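Local coordinates for protein AT-less polyketide synthase (Streptomyces platensis subsp. rosaceus, PDB 4TKT) that probably catalyses decarboxylative condensation of acyl and malonyl units as a ketosynthase domain of the AT-less polyketide synthase of isomigrastatin biosynthesis, at residues A[45-51]-A[216-222]; A[62-66]-A[230-236]; A[474-479]-A[602-606]. All blocks are in the same frame, centred on the assembly; numbering follows the deposited sequence.

Contact 1: A[45-51]-A[216-222]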
ATOM      1  N   ARG A  45      15.768 -10.479 -14.806  1.00 45.67           N
ATOM      2  CA  ARG A  45      14.887  -9.651 -15.630  1.00 44.73           C
ATOM      3  C   ARG A  45      15.267  -9.679 -17.109  1.00 48.16           C
ATOM      4  O   ARG A  45      14.474 -10.093 -17.956  1.00 51.80           O
ATOM      5  CB  ARG A  45      14.897  -8.207 -15.125  1.00 47.35           C
ATOM      6  CG  ARG A  45      14.429  -8.042 -13.690  1.00 46.30           C
ATOM      7  CD  ARG A  45      12.977  -8.450 -13.534  1.00 43.71           C
ATOM      8  NE  ARG A  45      12.521  -8.309 -12.156  1.00 42.62           N
ATOM      9  CZ  ARG A  45      11.911  -7.230 -11.678  1.00 27.97           C
ATOM     10  NH1 ARG A  45      11.677  -6.193 -12.470  1.00 26.89           N
ATOM     11  NH2 ARG A  45      11.530  -7.188 -10.407  1.00 27.86           N
ATOM     12  N   TRP A  46      16.480  -9.227 -17.412  1.00 48.93           N
ATOM     13  CA  TRP A  46      17.012  -9.267 -18.772  1.00 44.01           C
ATOM     14  C   TRP A  46      18.525  -9.079 -18.751  1.00 42.07           C
ATOM     15  O   TRP A  46      19.097  -8.709 -17.726  1.00 39.64           O
ATOM     16  CB  TRP A  46      16.355  -8.194 -19.650  1.00 38.11           C
ATOM     17  CG  TRP A  46      16.593  -6.784 -19.184  1.00 38.90           C
ATOM     18  CD1 TRP A  46      17.702  -6.020 -19.412  1.00 41.99           C
ATOM     19  CD2 TRP A  46      15.693  -5.967 -18.424  1.00 30.90           C
ATOM     20  NE1 TRP A  46      17.552  -4.783 -18.832  1.00 40.12           N
ATOM     21  CE2 TRP A  46      16.328  -4.723 -18.221  1.00 30.57           C
ATOM     22  CE3 TRP A  46      14.415  -6.165 -17.891  1.00 29.64           C
ATOM     23  CZ2 TRP A  46      15.729  -3.684 -17.510  1.00 29.07           C
ATOM     24  CZ3 TRP A  46      13.820  -5.133 -17.184  1.00 28.45           C
ATOM     25  CH2 TRP A  46      14.478  -3.908 -16.999  1.00 30.57           C
ATOM     26  N   ASP A  47      19.173  -9.337 -19.882  1.00 38.56           N
ATOM     27  CA  ASP A  47      20.607  -9.095 -19.994  1.00 40.65           C
ATOM     28  C   ASP A  47      20.858  -7.624 -20.301  1.00 47.99           C
ATOM     29  O   ASP A  47      20.765  -7.194 -21.450  1.00 53.58           O
ATOM     30  CB  ASP A  47      21.228  -9.975 -21.073  1.00 49.72           C
ATOM     31  CG  ASP A  47      22.735  -9.839 -21.133  1.00 70.98           C
ATOM     32  OD1 ASP A  47      23.333  -9.416 -20.122  1.00 75.28           O
ATOM     33  OD2 ASP A  47      23.320 -10.159 -22.188  1.00 84.04           O
ATOM     34  N   HIS A  48      21.182  -6.857 -19.265  1.00 44.35           N
ATOM     35  CA  HIS A  48      21.292  -5.411 -19.394  1.00 42.76           C
ATOM     36  C   HIS A  48      22.572  -4.983 -20.107  1.00 45.14           C
ATOM     37  O   HIS A  48      22.702  -3.829 -20.521  1.00 46.87           O
ATOM     38  CB  HIS A  48      21.216  -4.752 -18.017  1.00 36.57           C
ATOM     39  CG  HIS A  48      20.916  -3.287 -18.068  1.00 35.13           C
ATOM     40  ND1 HIS A  48      19.757  -2.784 -18.621  1.00 37.50           N
ATOM     41  CD2 HIS A  48      21.624  -2.215 -17.641  1.00 35.34           C
ATOM     42  CE1 HIS A  48      19.764  -1.466 -18.530  1.00 32.61           C
ATOM     43  NE2 HIS A  48      20.886  -1.096 -17.938  1.00 36.45           N
ATOM     44  N   SER A  49      23.512  -5.910 -20.259  1.00 42.76           N
ATOM     45  CA  SER A  49      24.763  -5.611 -20.948  1.00 43.58           C
ATOM     46  C   SER A  49      24.510  -5.354 -22.428  1.00 49.57           C
ATOM     47  O   SER A  49      25.337  -4.753 -23.112  1.00 57.13           O
ATOM     48  CB  SER A  49      25.768  -6.752 -20.781  1.00 46.18           C
ATOM     49  OG  SER A  49      25.530  -7.783 -21.725  1.00 47.23           O
ATOM     50  N   ARG A  50      23.364  -5.814 -22.917  1.00 43.96           N
ATOM     51  CA  ARG A  50      22.972  -5.559 -24.295  1.00 49.96           C
ATOM     52  C   ARG A  50      22.588  -4.094 -24.484  1.00 52.84           C
ATOM     53  O   ARG A  50      22.669  -3.560 -25.590  1.00 55.32           O
ATOM     54  CB  ARG A  50      21.806  -6.464 -24.705  1.00 59.26           C
ATOM     55  CG  ARG A  50      21.354  -6.262 -26.145  1.00 72.13           C
ATOM     56  CD  ARG A  50      20.067  -7.001 -26.461  1.00 83.45           C
ATOM     57  NE  ARG A  50      19.486  -6.535 -27.719  1.00 89.33           N
ATOM     58  CZ  ARG A  50      18.378  -7.029 -28.262  1.00 89.12           C
ATOM     59  NH1 ARG A  50      17.723  -8.014 -27.664  1.00 88.97           N
ATOM     60  NH2 ARG A  50      17.925  -6.537 -29.409  1.00 87.27           N
ATOM     61  N   TYR A  51      22.186  -3.442 -23.397  1.00 50.18           N
ATOM     62  CA  TYR A  51      21.654  -2.088 -23.488  1.00 44.53           C
ATOM     63  C   TYR A  51      22.502  -1.031 -22.786  1.00 45.62           C
ATOM     64  O   TYR A  51      22.393   0.151 -23.099  1.00 48.12           O
ATOM     65  CB  TYR A  51      20.238  -2.044 -22.916  1.00 35.22           C
ATOM     66  CG  TYR A  51      19.329  -3.113 -23.460  1.00 35.05           C
ATOM     67  CD1 TYR A  51      18.769  -2.996 -24.724  1.00 38.46           C
ATOM     68  CD2 TYR A  51      19.022  -4.237 -22.707  1.00 35.08           C
ATOM     69  CE1 TYR A  51      17.932  -3.974 -25.226  1.00 40.82           C
ATOM     70  CE2 TYR A  51      18.187  -5.218 -23.199  1.00 44.69           C
ATOM     71  CZ  TYR A  51      17.645  -5.082 -24.460  1.00 43.65           C
ATOM     72  OH  TYR A  51      16.812  -6.059 -24.955  1.00 49.87           O
ATOM     73  N   SER A 216       8.826  -2.781 -13.305  1.00 25.25           N
ATOM     74  CA  SER A 216       9.793  -2.622 -14.384  1.00 30.04           C
ATOM     75  C   SER A 216      10.123  -3.982 -14.981  1.00 24.91           C
ATOM     76  O   SER A 216      11.146  -4.582 -14.652  1.00 28.25           O
ATOM     77  CB  SER A 216      11.066  -1.937 -13.880  1.00 34.80           C
ATOM     78  OG  SER A 216      10.790  -0.640 -13.378  1.00 37.81           O
ATOM     79  N   VAL A 217       9.258  -4.463 -15.866  1.00 22.81           N
ATOM     80  CA  VAL A 217       9.361  -5.830 -16.363  1.00 29.29           C
ATOM     81  C   VAL A 217      10.057  -5.928 -17.719  1.00 32.32           C
ATOM     82  O   VAL A 217      10.337  -7.024 -18.203  1.00 37.54           O
ATOM     83  CB  VAL A 217       7.968  -6.475 -16.477  1.00 30.84           C
ATOM     84  CG1 VAL A 217       7.177  -6.249 -15.195  1.00 35.35           C
ATOM     85  CG2 VAL A 217       7.221  -5.899 -17.655  1.00 20.66           C
ATOM     86  N   HIS A 218      10.345  -4.781 -18.323  1.00 31.41           N
ATOM     87  CA  HIS A 218      10.868  -4.742 -19.685  1.00 29.62           C
ATOM     88  C   HIS A 218      11.982  -3.695 -19.811  1.00 35.68           C
ATOM     89  O   HIS A 218      11.920  -2.639 -19.183  1.00 39.06           O
ATOM     90  CB  HIS A 218       9.727  -4.452 -20.662  1.00 22.55           C
ATOM     91  CG  HIS A 218      10.058  -4.735 -22.093  1.00 33.88           C
ATOM     92  ND1 HIS A 218      10.574  -3.778 -22.940  1.00 38.68           N
ATOM     93  CD2 HIS A 218       9.933  -5.863 -22.830  1.00 32.59           C
ATOM     94  CE1 HIS A 218      10.756  -4.306 -24.137  1.00 35.65           C
ATOM     95  NE2 HIS A 218      10.376  -5.570 -24.097  1.00 34.90           N
ATOM     96  N   PRO A 219      13.013  -3.988 -20.616  1.00 33.25           N
ATOM     97  CA  PRO A 219      14.135  -3.052 -20.764  1.00 34.01           C
ATOM     98  C   PRO A 219      13.763  -1.752 -21.483  1.00 35.17           C
ATOM     99  O   PRO A 219      14.501  -0.770 -21.384  1.00 29.96           O
ATOM    100  CB  PRO A 219      15.154  -3.854 -21.583  1.00 31.35           C
ATOM    101  CG  PRO A 219      14.346  -4.888 -22.291  1.00 28.17           C
ATOM    102  CD  PRO A 219      13.246  -5.248 -21.344  1.00 31.67           C
ATOM    103  N   GLY A 220      12.635  -1.750 -22.186  1.00 36.17           N
ATOM    104  CA  GLY A 220      12.200  -0.595 -22.951  1.00 26.45           C
ATOM    105  C   GLY A 220      12.163   0.701 -22.163  1.00 34.13           C
ATOM    106  O   GLY A 220      12.583   1.748 -22.659  1.00 38.36           O
ATOM    107  N   LYS A 221      11.666   0.627 -20.932  1.00 28.99           N
ATOM    108  CA  LYS A 221      11.578   1.797 -20.067  1.00 23.64           C
ATOM    109  C   LYS A 221      12.945   2.437 -19.861  1.00 33.76           C
ATOM    110  O   LYS A 221      13.066   3.657 -19.784  1.00 36.65           O
ATOM    111  CB  LYS A 221      10.975   1.419 -18.716  1.00 22.86           C
ATOM    112  CG  LYS A 221      10.854   2.579 -17.744  1.00 39.00           C
ATOM    113  CD  LYS A 221      10.563   2.099 -16.329  1.00 44.71           C
ATOM    114  CE  LYS A 221       9.234   1.368 -16.244  1.00 43.64           C
ATOM    115  NZ  LYS A 221       8.923   0.949 -14.849  1.00 40.69           N
ATOM    116  N   TYR A 222      13.976   1.602 -19.783  1.00 32.31           N
ATOM    117  CA  TYR A 222      15.328   2.086 -19.553  1.00 29.14           C
ATOM    118  C   TYR A 222      15.940   2.689 -20.812  1.00 29.28           C
ATOM    119  O   TYR A 222      16.686   3.663 -20.735  1.00 30.89           O
ATOM    120  CB  TYR A 222      16.205   0.959 -19.009  1.00 31.61           C
ATOM    121  CG  TYR A 222      16.031   0.780 -17.521  1.00 32.11           C
ATOM    122  CD1 TYR A 222      14.983   0.022 -17.010  1.00 30.71           C
ATOM    123  CD2 TYR A 222      16.893   1.396 -16.626  1.00 25.72           C
ATOM    124  CE1 TYR A 222      14.810  -0.128 -15.645  1.00 24.01           C
ATOM    125  CE2 TYR A 222      16.729   1.253 -15.261  1.00 28.17           C
ATOM    126  CZ  TYR A 222      15.686   0.490 -14.776  1.00 28.03           C
ATOM    127  OH  TYR A 222      15.523   0.346 -13.421  1.00 24.25           O
TER
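The indole of Trp46 lies with one face over Pro219, whose CB sits 3.7 Å from the centroid of the five-membered ring and only 10° off its normal, a well-centred CH-pi contact. Trp46 CG, between the backbone N and the carbonyl carbon (chi1 62°), places the ring there. The six-membered ring reaches further along the 216-222 backbone, bringing Trp46 CZ3 to 3.5 Å from His218 C. The Tyr51 ring also covers Pro219 CB with a face, a second CH-pi contact 4.1 Å from its centroid. The indole is held through its nitrogen, since Trp46 NE1 donates to His48 ND1 at 3.0 Å along a nearly straight path (169°). Trp46, His48 and Tyr222 form an aromatic cluster: Trp46 CZ2 lies 3.8 Å from Tyr222 CD1, and His48 points an offset edge at the Tyr222 face. His48 NE2 is bonded to Ser64 O, and the Tyr222 hydroxyl to Trp66 O. With an alanine replacing Trp46, Pro219 CB would probably lose its indole cover and His48 ND1 its N-H donor. His218 ND1 accepts from Gly220 N at 3.0 Å, a capping bond, and its NE2 is bonded to Glu148. Arg45 forms a salt bridge with Glu251, and its NH1 lies 2.8 Å from Ser216 O. The chemistry is mainly aromatic and aliphatic, consistent with a fixed indole joining the 45-51 loop to the start of helix 220-227 in this thiolase-fold domain.

Contact 2: A[62-66]-A[230-236]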
ATOM      1  N   THR A  62      21.383   2.717 -23.026  1.00 34.46           N
ATOM      2  CA  THR A  62      20.986   3.495 -21.859  1.00 33.17           C
ATOM      3  C   THR A  62      22.153   3.611 -20.887  1.00 34.37           C
ATOM      4  O   THR A  62      22.995   2.717 -20.805  1.00 39.29           O
ATOM      5  CB  THR A  62      19.776   2.871 -21.139  1.00 34.01           C
ATOM      6  OG1 THR A  62      19.409   3.690 -20.023  1.00 35.11           O
ATOM      7  CG2 THR A  62      20.105   1.474 -20.644  1.00 32.26           C
ATOM      8  N   TYR A  63      22.209   4.719 -20.155  1.00 38.44           N
ATOM      9  CA  TYR A  63      23.311   4.963 -19.233  1.00 38.28           C
ATOM     10  C   TYR A  63      22.900   4.690 -17.790  1.00 38.45           C
ATOM     11  O   TYR A  63      23.692   4.864 -16.863  1.00 40.80           O
ATOM     12  CB  TYR A  63      23.828   6.397 -19.382  1.00 35.84           C
ATOM     13  CG  TYR A  63      22.782   7.456 -19.136  1.00 34.20           C
ATOM     14  CD1 TYR A  63      21.894   7.830 -20.137  1.00 37.92           C
ATOM     15  CD2 TYR A  63      22.686   8.086 -17.905  1.00 33.87           C
ATOM     16  CE1 TYR A  63      20.934   8.797 -19.914  1.00 39.44           C
ATOM     17  CE2 TYR A  63      21.733   9.051 -17.672  1.00 39.18           C
ATOM     18  CZ  TYR A  63      20.859   9.405 -18.679  1.00 39.96           C
ATOM     19  OH  TYR A  63      19.908  10.371 -18.441  1.00 39.73           O
ATOM     20  N   SER A  64      21.659   4.255 -17.609  1.00 35.42           N
ATOM     21  CA  SER A  64      21.170   3.860 -16.294  1.00 36.18           C
ATOM     22  C   SER A  64      21.142   2.345 -16.174  1.00 36.05           C
ATOM     23  O   SER A  64      20.722   1.650 -17.100  1.00 39.44           O
ATOM     24  CB  SER A  64      19.775   4.430 -16.038  1.00 37.14           C
ATOM     25  OG  SER A  64      19.248   3.942 -14.818  1.00 40.24           O
ATOM     26  N   LYS A  65      21.590   1.833 -15.033  1.00 36.87           N
ATOM     27  CA  LYS A  65      21.566   0.397 -14.784  1.00 36.85           C
ATOM     28  C   LYS A  65      21.102   0.094 -13.364  1.00 34.71           C
ATOM     29  O   LYS A  65      21.386  -0.972 -12.819  1.00 36.46           O
ATOM     30  CB  LYS A  65      22.946  -0.214 -15.030  1.00 36.62           C
ATOM     31  CG  LYS A  65      24.046   0.349 -14.149  1.00 37.55           C
ATOM     32  CD  LYS A  65      25.347  -0.407 -14.362  1.00 40.72           C
ATOM     33  CE  LYS A  65      26.421   0.042 -13.386  1.00 51.19           C
ATOM     34  NZ  LYS A  65      27.647  -0.801 -13.490  1.00 61.42           N
ATOM     35  N   TRP A  66      20.380   1.039 -12.771  1.00 34.34           N
ATOM     36  CA  TRP A  66      19.918   0.902 -11.396  1.00 32.29           C
ATOM     37  C   TRP A  66      18.399   0.970 -11.297  1.00 33.61           C
ATOM     38  O   TRP A  66      17.723   1.400 -12.233  1.00 33.66           O
ATOM     39  CB  TRP A  66      20.544   1.986 -10.519  1.00 37.63           C
ATOM     40  CG  TRP A  66      22.035   2.012 -10.578  1.00 39.21           C
ATOM     41  CD1 TRP A  66      22.898   1.308  -9.791  1.00 36.35           C
ATOM     42  CD2 TRP A  66      22.845   2.782 -11.474  1.00 38.79           C
ATOM     43  NE1 TRP A  66      24.196   1.591 -10.141  1.00 37.95           N
ATOM     44  CE2 TRP A  66      24.190   2.494 -11.171  1.00 42.54           C
ATOM     45  CE3 TRP A  66      22.562   3.684 -12.504  1.00 37.41           C
ATOM     46  CZ2 TRP A  66      25.252   3.079 -11.860  1.00 41.13           C
ATOM     47  CZ3 TRP A  66      23.619   4.268 -13.185  1.00 41.80           C
ATOM     48  CH2 TRP A  66      24.947   3.960 -12.862  1.00 39.92           C
ATOM     49  N   PHE A 230      16.215  11.347 -18.950  1.00 35.24           N
ATOM     50  CA  PHE A 230      15.495  11.520 -17.693  1.00 33.94           C
ATOM     51  C   PHE A 230      16.208  10.808 -16.551  1.00 34.49           C
ATOM     52  O   PHE A 230      15.965  11.098 -15.380  1.00 35.30           O
ATOM     53  CB  PHE A 230      14.062  10.996 -17.803  1.00 31.89           C
ATOM     54  CG  PHE A 230      13.244  11.671 -18.861  1.00 37.90           C
ATOM     55  CD1 PHE A 230      12.882  13.002 -18.734  1.00 39.69           C
ATOM     56  CD2 PHE A 230      12.816  10.970 -19.976  1.00 38.54           C
ATOM     57  CE1 PHE A 230      12.120  13.626 -19.705  1.00 40.44           C
ATOM     58  CE2 PHE A 230      12.054  11.585 -20.951  1.00 41.37           C
ATOM     59  CZ  PHE A 230      11.706  12.916 -20.816  1.00 41.33           C
ATOM     60  N   ALA A 231      17.084   9.870 -16.896  1.00 28.41           N
ATOM     61  CA  ALA A 231      17.754   9.052 -15.893  1.00 33.86           C
ATOM     62  C   ALA A 231      18.931   9.783 -15.259  1.00 37.90           C
ATOM     63  O   ALA A 231      19.628  10.550 -15.924  1.00 43.98           O
ATOM     64  CB  ALA A 231      18.219   7.744 -16.509  1.00 28.27           C
ATOM     65  N   SER A 232      19.145   9.545 -13.967  1.00 35.90           N
ATOM     66  CA  SER A 232      20.297  10.103 -13.266  1.00 38.97           C
ATOM     67  C   SER A 232      21.541   9.251 -13.508  1.00 39.82           C
ATOM     68  O   SER A 232      21.453   8.034 -13.665  1.00 35.03           O
ATOM     69  CB  SER A 232      20.017  10.222 -11.766  1.00 34.89           C
ATOM     70  OG  SER A 232      19.597   8.984 -11.219  1.00 32.05           O
ATOM     71  N   SER A 233      22.699   9.899 -13.530  1.00 40.38           N
ATOM     72  CA  SER A 233      23.951   9.226 -13.854  1.00 40.80           C
ATOM     73  C   SER A 233      24.398   8.223 -12.794  1.00 39.76           C
ATOM     74  O   SER A 233      25.232   7.360 -13.069  1.00 39.43           O
ATOM     75  CB  SER A 233      25.056  10.258 -14.069  1.00 34.52           C
ATOM     76  OG  SER A 233      24.718  11.139 -15.122  1.00 62.88           O
ATOM     77  N   ASP A 234      23.848   8.341 -11.589  1.00 32.57           N
ATOM     78  CA  ASP A 234      24.274   7.506 -10.469  1.00 36.24           C
ATOM     79  C   ASP A 234      23.160   6.594  -9.961  1.00 40.00           C
ATOM     80  O   ASP A 234      23.311   5.935  -8.933  1.00 45.36           O
ATOM     81  CB  ASP A 234      24.786   8.380  -9.323  1.00 37.40           C
ATOM     82  CG  ASP A 234      23.705   9.270  -8.742  1.00 47.72           C
ATOM     83  OD1 ASP A 234      22.701   9.525  -9.440  1.00 54.80           O
ATOM     84  OD2 ASP A 234      23.863   9.720  -7.588  1.00 51.18           O
ATOM     85  N   GLY A 235      22.042   6.568 -10.680  1.00 42.87           N
ATOM     86  CA  GLY A 235      20.925   5.707 -10.332  1.00 43.16           C
ATOM     87  C   GLY A 235      20.316   6.013  -8.979  1.00 42.34           C
ATOM     88  O   GLY A 235      19.857   5.115  -8.275  1.00 44.83           O
ATOM     89  N   ARG A 236      20.307   7.289  -8.616  1.00 41.04           N
ATOM     90  CA  ARG A 236      19.745   7.714  -7.345  1.00 37.47           C
ATOM     91  C   ARG A 236      18.811   8.897  -7.534  1.00 35.70           C
ATOM     92  O   ARG A 236      18.987   9.698  -8.452  1.00 39.51           O
ATOM     93  CB  ARG A 236      20.859   8.082  -6.360  1.00 38.95           C
ATOM     94  CG  ARG A 236      21.754   6.923  -5.953  1.00 39.46           C
ATOM     95  CD  ARG A 236      20.950   5.817  -5.290  1.00 37.89           C
ATOM     96  NE  ARG A 236      21.796   4.798  -4.673  1.00 38.40           N
ATOM     97  CZ  ARG A 236      22.410   3.825  -5.340  1.00 40.98           C
ATOM     98  NH1 ARG A 236      22.290   3.736  -6.658  1.00 44.40           N
ATOM     99  NH2 ARG A 236      23.151   2.941  -4.689  1.00 40.89           N
TER
HETATM  100  O   HOH W   1      18.925   6.306 -13.099  1.00 36.99           O
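Trp66 spreads its indole over a type I beta turn, Ser232 to Gly235, in the thiolase-fold N-terminal half of the ketosynthase. The peptide between Asp234 and Gly235 lies over one indole face and the Lys65 side chain over the other, so the ring is sandwiched between the turn and its own preceding residue. Trp66 CE3 comes within 3.4 Å of Gly235 CA; a CB at this glycine would run into the indole, and its positive phi also favours glycine. The Arg236 and Trp66 side chains cross at about a right angle, Arg236 NH1 4.0 Å from Trp66 CD1, which lies at the guanidinium edge; the two planes are 68° apart, and Arg236 NE forms a salt bridge with Asp36. Tyr63 approaches the other end of the segment with its ring edge. With chi1 at 59°, its CG lies between the backbone N and the carbonyl carbon, and the ring extends toward Ala231, where Tyr63 OH donates to Ala231 O at 2.5 Å, tilted 21° from the carbonyl plane. Between the two aromatic residues, Ser64 CB packs against Ala231 CB at 3.7 Å. A water joins the two segments: it accepts from Ser64 OG at 2.9 Å and donates to Ser232 O at 3.1 Å.

Contact 3: A[474-479]-A[602-606]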
ATOM      1  N   GLU A 474       1.750 -22.814   7.654  1.00 38.91           N
ATOM      2  CA  GLU A 474       2.543 -21.629   7.365  1.00 42.63           C
ATOM      3  C   GLU A 474       1.979 -20.409   8.098  1.00 40.86           C
ATOM      4  O   GLU A 474       2.727 -19.640   8.703  1.00 40.86           O
ATOM      5  CB  GLU A 474       2.587 -21.380   5.856  1.00 52.28           C
ATOM      6  CG  GLU A 474       3.437 -20.193   5.426  1.00 72.27           C
ATOM      7  CD  GLU A 474       4.916 -20.523   5.323  1.00 87.07           C
ATOM      8  OE1 GLU A 474       5.317 -21.628   5.746  1.00 90.08           O
ATOM      9  OE2 GLU A 474       5.678 -19.674   4.810  1.00 93.67           O
ATOM     10  N   SER A 475       0.659 -20.242   8.048  1.00 40.67           N
ATOM     11  CA  SER A 475      -0.010 -19.149   8.751  1.00 44.78           C
ATOM     12  C   SER A 475       0.233 -19.217  10.253  1.00 47.87           C
ATOM     13  O   SER A 475       0.444 -18.193  10.903  1.00 46.29           O
ATOM     14  CB  SER A 475      -1.517 -19.168   8.482  1.00 52.36           C
ATOM     15  OG  SER A 475      -1.804 -18.903   7.123  1.00 59.78           O
ATOM     16  N   ALA A 476       0.197 -20.431  10.797  1.00 44.65           N
ATOM     17  CA  ALA A 476       0.407 -20.637  12.224  1.00 44.16           C
ATOM     18  C   ALA A 476       1.807 -20.192  12.622  1.00 47.17           C
ATOM     19  O   ALA A 476       2.003 -19.587  13.676  1.00 45.62           O
ATOM     20  CB  ALA A 476       0.183 -22.097  12.593  1.00 38.42           C
ATOM     21  N   GLY A 477       2.777 -20.489  11.765  1.00 39.14           N
ATOM     22  CA  GLY A 477       4.150 -20.100  12.013  1.00 42.09           C
ATOM     23  C   GLY A 477       4.342 -18.597  11.985  1.00 43.68           C
ATOM     24  O   GLY A 477       5.015 -18.035  12.848  1.00 47.36           O
ATOM     25  N   ARG A 478       3.746 -17.940  10.994  1.00 44.16           N
ATOM     26  CA  ARG A 478       3.922 -16.501  10.834  1.00 42.87           C
ATOM     27  C   ARG A 478       3.189 -15.735  11.933  1.00 46.56           C
ATOM     28  O   ARG A 478       3.639 -14.674  12.365  1.00 47.61           O
ATOM     29  CB  ARG A 478       3.447 -16.050   9.448  1.00 39.06           C
ATOM     30  CG  ARG A 478       4.120 -16.795   8.300  1.00 50.72           C
ATOM     31  CD  ARG A 478       4.467 -15.888   7.118  1.00 62.83           C
ATOM     32  NE  ARG A 478       3.291 -15.428   6.384  1.00 68.65           N
ATOM     33  CZ  ARG A 478       2.945 -14.151   6.248  1.00 71.13           C
ATOM     34  NH1 ARG A 478       3.688 -13.197   6.794  1.00 75.70           N
ATOM     35  NH2 ARG A 478       1.857 -13.825   5.562  1.00 65.52           N
ATOM     36  N   LEU A 479       2.064 -16.279  12.389  1.00 38.56           N
ATOM     37  CA  LEU A 479       1.323 -15.673  13.489  1.00 38.63           C
ATOM     38  C   LEU A 479       2.072 -15.881  14.799  1.00 46.58           C
ATOM     39  O   LEU A 479       2.107 -14.998  15.658  1.00 47.62           O
ATOM     40  CB  LEU A 479      -0.086 -16.259  13.584  1.00 38.10           C
ATOM     41  CG  LEU A 479      -0.956 -15.742  14.732  1.00 38.23           C
ATOM     42  CD1 LEU A 479      -1.118 -14.236  14.642  1.00 38.14           C
ATOM     43  CD2 LEU A 479      -2.312 -16.427  14.733  1.00 37.76           C
ATOM     44  N   LEU A 602      -2.609  -7.945  12.015  1.00 40.54           N
ATOM     45  CA  LEU A 602      -2.045  -9.285  12.092  1.00 40.85           C
ATOM     46  C   LEU A 602      -1.478  -9.674  10.732  1.00 39.27           C
ATOM     47  O   LEU A 602      -1.871  -9.101   9.717  1.00 41.48           O
ATOM     48  CB  LEU A 602      -3.109 -10.285  12.548  1.00 38.94           C
ATOM     49  CG  LEU A 602      -3.630 -10.068  13.969  1.00 39.97           C
ATOM     50  CD1 LEU A 602      -4.807 -10.976  14.252  1.00 38.75           C
ATOM     51  CD2 LEU A 602      -2.521 -10.306  14.978  1.00 39.73           C
ATOM     52  N   PRO A 603      -0.539 -10.634  10.707  1.00 42.38           N
ATOM     53  CA  PRO A 603       0.050 -11.093   9.443  1.00 41.63           C
ATOM     54  C   PRO A 603      -0.995 -11.505   8.410  1.00 50.24           C
ATOM     55  O   PRO A 603      -2.006 -12.120   8.760  1.00 54.79           O
ATOM     56  CB  PRO A 603       0.891 -12.297   9.871  1.00 37.08           C
ATOM     57  CG  PRO A 603       1.274 -11.994  11.272  1.00 40.50           C
ATOM     58  CD  PRO A 603       0.106 -11.262  11.874  1.00 42.60           C
ATOM     59  N   GLY A 604      -0.746 -11.155   7.152  1.00 49.34           N
ATOM     60  CA  GLY A 604      -1.651 -11.484   6.067  1.00 47.58           C
ATOM     61  C   GLY A 604      -1.473 -12.905   5.572  1.00 43.67           C
ATOM     62  O   GLY A 604      -0.563 -13.608   6.007  1.00 44.40           O
ATOM     63  N   TYR A 605      -2.345 -13.326   4.660  1.00 39.29           N
ATOM     64  CA  TYR A 605      -2.290 -14.673   4.101  1.00 34.72           C
ATOM     65  C   TYR A 605      -0.953 -14.938   3.416  1.00 33.72           C
ATOM     66  O   TYR A 605      -0.451 -14.093   2.675  1.00 41.31           O
ATOM     67  CB  TYR A 605      -3.438 -14.891   3.109  1.00 29.96           C
ATOM     68  CG  TYR A 605      -3.516 -16.302   2.568  1.00 37.42           C
ATOM     69  CD1 TYR A 605      -2.814 -16.673   1.428  1.00 29.28           C
ATOM     70  CD2 TYR A 605      -4.292 -17.266   3.201  1.00 36.60           C
ATOM     71  CE1 TYR A 605      -2.882 -17.961   0.938  1.00 42.60           C
ATOM     72  CE2 TYR A 605      -4.366 -18.556   2.715  1.00 29.96           C
ATOM     73  CZ  TYR A 605      -3.659 -18.898   1.585  1.00 42.26           C
ATOM     74  OH  TYR A 605      -3.725 -20.181   1.094  1.00 49.90           O
ATOM     75  N   PRO A 606      -0.372 -16.121   3.664  1.00 33.36           N
ATOM     76  CA  PRO A 606       0.894 -16.536   3.054  1.00 31.27           C
ATOM     77  C   PRO A 606       0.693 -17.116   1.656  1.00 37.93           C
ATOM     78  O   PRO A 606       0.576 -18.333   1.504  1.00 40.12           O
ATOM     79  CB  PRO A 606       1.405 -17.602   4.020  1.00 30.11           C
ATOM     80  CG  PRO A 606       0.152 -18.223   4.559  1.00 30.26           C
ATOM     81  CD  PRO A 606      -0.884 -17.128   4.611  1.00 30.26           C
TER
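Bends at chi2 (-140°) and chi3 (-70°) shape the Arg478 side chain so that NE lies against Pro606 CB, and Glu474 CG, placed anti to the backbone N (chi1 -178°), meets the same proline one helical turn earlier. The Pro606 ring is met at several points: its CB lies 3.6 Å from Glu474 CG and 3.7 Å from Arg478 NE, while Ser475 OG approaches CD at 3.2 Å. That serine hydroxyl is hydrogen-bonded to Arg471 O in the preceding turn of helix 469-482, so toward Pro606 it offers a packing surface. The edge of the Arg478 guanidinium faces the peptide joining Tyr605 and Pro606, whereas Pro603 CB lies over one of its faces, 4.3 Å from NH1. Further along the helix the contact becomes mostly apolar. Leu479 CD1 stands 4.2 Å from both Leu602 CD2 and Pro603 CD, and the two leucines cross obliquely; Leu500 of helix 493-502 packs against both of them. Pro603 CG also rests against the backbone carbonyl of Arg478, at 3.7 Å from its O. Tyr605 turns the opposite way, toward Phe80 and Phe607, and its backbone N is hydrogen-bonded to Glu107. An irregular, proline-rich segment thus runs along one side of helix 469-482 and meets ketosynthase residues behind it, as expected where the KS-MAT linker domain of a polyketide synthase is fastened to the ketosynthase body.

From the N terminus, the loop between strands 39-40 and 66-67 supplies the first halves of contacts 1 and 2. Contact 1 closes when the chain reaches the start of helix 220-227, and contact 2 closes just beyond that helix; because their segments alternate, the two closures cross. They also touch, through Tyr51 O with Thr62 N and the packing of His48 on Lys65, so the early loop is tied to both ends of helix 220-227 within the ketosynthase. Contact 3 opens only afterwards, in helix 469-482 of the linker domain, and closes at 602-606. Its centre lies about 35 Å from that of contact 1 and 38 Å from that of contact 2, a separate junction.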